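Local coordinates for protein cadherin-23 (Mus musculus, PDB 5UZ8) that probably mediates calcium-dependent adhesion in hearing and mechanotransduction, as a cadherin whose tandem extracellular repeats bind calcium ions, at residues I45-L50 with V86-N91. Residues are numbered along the deposited sequence; the frame is centred on the assembly and turned at random.
Sequences ITYTLL and VRASDN. With CA (calcium ion), chain H.
Thr46 and Ser89 exchange two backbone hydrogen bonds, Thr46 N to Ser89 O at 2.8 Å and Ser89 N to Thr46 O at 2.9 Å, and Thr48 and Arg87 repeat the pattern two residues on. Tyr47 and Ala88, between these, and Leu49 and Val86, beyond them, are non-hydrogen-bonded pairs. Asn91 ND2 donates almost straight (175°) to Thr46 OG1, 2.9 Å away and in the plane of the Asn91 amide; the same nitrogen also bonds Leu44 O.

In this cadherin repeat, a Greek-key beta sandwich, 46-53 is an edge strand of its sheet, beside 81-89, whose other neighbour is 97-107. The inward-facing side chains meet through apolar atoms, and the Tyr47 hydroxyl finds Ala34 N. Val86 CG1 meets the Tyr47 ring at its edge, 4.1 Å from CD2, while Ile45 CG2 lies 3.7 Å above one ring face, toward the rim, and touches Ala88 CB. Leu49 CD2 runs alongside Val86 CG2 at 3.8 Å.

On the other face, Thr48 OG1 packs 3.4 Å from Arg87 CB; the extended arginine, with CG anti to N (chi1 -177°), carries its guanidinium away to a salt bridge with Glu99.

Asp90 OD2 binds calcium at 2.5 Å, with Asn3, Asp36, Asp38 and Asn42; its OD1 accepts hydrogen bonds from Gly92 N and Arg96 N.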
loop_
_atom_site.group_PDB
_atom_site.type_symbol
_atom_site.label_atom_id
_atom_site.label_comp_id
_atom_site.label_asym_id
_atom_site.label_seq_id
_atom_site.Cartn_x
_atom_site.Cartn_y
_atom_site.Cartn_z
ATOM N N ILE A 45 43.149 -40.011 -19.731
ATOM C CA ILE A 45 42.356 -38.861 -20.162
ATOM C C ILE A 45 42.492 -37.704 -19.201
ATOM O O ILE A 45 42.282 -37.871 -18.013
ATOM C CB ILE A 45 40.866 -39.228 -20.344
ATOM C CG1 ILE A 45 40.752 -40.326 -21.421
ATOM C CG2 ILE A 45 40.039 -37.994 -20.728
ATOM C CD1 ILE A 45 39.397 -40.988 -21.456
ATOM N N THR A 46 42.777 -36.526 -19.758
ATOM C CA THR A 46 42.798 -35.239 -19.053
ATOM C C THR A 46 41.593 -34.398 -19.507
ATOM O O THR A 46 41.355 -34.262 -20.715
ATOM C CB THR A 46 44.080 -34.474 -19.438
ATOM O OG1 THR A 46 45.199 -35.211 -18.975
ATOM C CG2 THR A 46 44.137 -33.077 -18.849
ATOM N N TYR A 47 40.846 -33.854 -18.555
ATOM C CA TYR A 47 39.702 -33.012 -18.856
ATOM C C TYR A 47 40.073 -31.566 -18.616
ATOM O O TYR A 47 40.670 -31.237 -17.594
ATOM C CB TYR A 47 38.486 -33.349 -17.982
ATOM C CG TYR A 47 37.992 -34.767 -18.151
ATOM C CD1 TYR A 47 38.557 -35.801 -17.441
ATOM C CD2 TYR A 47 36.957 -35.069 -19.043
ATOM C CE1 TYR A 47 38.141 -37.115 -17.617
ATOM C CE2 TYR A 47 36.526 -36.367 -19.222
ATOM C CZ TYR A 47 37.099 -37.387 -18.493
ATOM O OH TYR A 47 36.655 -38.670 -18.658
ATOM N N THR A 48 39.716 -30.716 -19.573
ATOM C CA THR A 48 39.754 -29.272 -19.390
ATOM C C THR A 48 38.420 -28.670 -19.863
ATOM O O THR A 48 37.668 -29.311 -20.628
ATOM C CB THR A 48 40.908 -28.642 -20.188
ATOM O OG1 THR A 48 40.782 -28.983 -21.581
ATOM C CG2 THR A 48 42.268 -29.132 -19.677
ATOM N N LEU A 49 38.134 -27.447 -19.405
ATOM C CA LEU A 49 36.975 -26.672 -19.843
ATOM C C LEU A 49 37.406 -25.501 -20.721
ATOM O O LEU A 49 38.450 -24.857 -20.436
ATOM C CB LEU A 49 36.229 -26.117 -18.638
ATOM C CG LEU A 49 35.726 -27.166 -17.637
ATOM C CD1 LEU A 49 34.768 -26.499 -16.665
ATOM C CD2 LEU A 49 35.040 -28.340 -18.327
ATOM N N LEU A 50 36.622 -25.236 -21.771
ATOM C CA LEU A 50 36.866 -24.146 -22.721
ATOM C C LEU A 50 35.640 -23.300 -22.955
ATOM O O LEU A 50 34.520 -23.764 -22.798
ATOM C CB LEU A 50 37.294 -24.707 -24.073
ATOM C CG LEU A 50 38.582 -25.501 -24.075
ATOM C CD1 LEU A 50 38.720 -26.245 -25.393
ATOM C CD2 LEU A 50 39.756 -24.559 -23.865
ATOM N N VAL A 86 33.635 -29.104 -22.855
ATOM C CA VAL A 86 34.549 -30.008 -22.177
ATOM C C VAL A 86 35.460 -30.627 -23.222
ATOM O O VAL A 86 34.978 -31.097 -24.255
ATOM C CB VAL A 86 33.804 -31.139 -21.454
ATOM C CG1 VAL A 86 34.813 -32.055 -20.783
ATOM C CG2 VAL A 86 32.838 -30.603 -20.403
ATOM N N ARG A 87 36.771 -30.565 -22.985
ATOM C CA ARG A 87 37.771 -31.224 -23.824
ATOM C C ARG A 87 38.318 -32.403 -23.055
ATOM O O ARG A 87 38.763 -32.230 -21.930
ATOM C CB ARG A 87 38.912 -30.265 -24.170
ATOM C CG ARG A 87 39.983 -30.820 -25.088
ATOM C CD ARG A 87 41.058 -29.781 -25.388
ATOM N NE ARG A 87 42.186 -30.330 -26.149
ATOM C CZ ARG A 87 42.228 -30.471 -27.479
ATOM N NH1 ARG A 87 41.194 -30.124 -28.250
ATOM N NH2 ARG A 87 43.314 -30.988 -28.058
ATOM N N ALA A 88 38.295 -33.590 -23.673
ATOM C CA ALA A 88 38.845 -34.803 -23.101
ATOM C C ALA A 88 40.021 -35.197 -24.004
ATOM O O ALA A 88 39.812 -35.473 -25.177
ATOM C CB ALA A 88 37.788 -35.896 -23.100
ATOM N N SER A 89 41.243 -35.155 -23.478
ATOM C CA SER A 89 42.454 -35.379 -24.275
ATOM C C SER A 89 43.184 -36.591 -23.706
ATOM O O SER A 89 43.270 -36.741 -22.494
ATOM C CB SER A 89 43.364 -34.151 -24.214
ATOM O OG SER A 89 44.537 -34.367 -25.005
ATOM N N ASP A 90 43.683 -37.473 -24.560
ATOM C CA ASP A 90 44.582 -38.500 -24.057
ATOM C C ASP A 90 45.932 -37.841 -23.920
ATOM O O ASP A 90 46.105 -36.692 -24.322
ATOM C CB ASP A 90 44.617 -39.779 -24.909
ATOM C CG ASP A 90 45.211 -39.582 -26.314
ATOM O OD1 ASP A 90 46.089 -38.710 -26.539
ATOM O OD2 ASP A 90 44.790 -40.333 -27.220
ATOM N N ASN A 91 46.887 -38.551 -23.353
ATOM C CA ASN A 91 48.197 -37.959 -23.120
ATOM C C ASN A 91 49.240 -38.583 -24.036
ATOM O O ASN A 91 50.408 -38.624 -23.698
ATOM C CB ASN A 91 48.560 -38.070 -21.637
ATOM C CG ASN A 91 47.855 -37.024 -20.795
ATOM O OD1 ASN A 91 48.461 -36.022 -20.418
ATOM N ND2 ASN A 91 46.555 -37.227 -20.532
HETATM CA CA CA H . 44.074 -42.702 -27.253
HETATM O O HOH W 1 46.028 -42.672 -28.662
#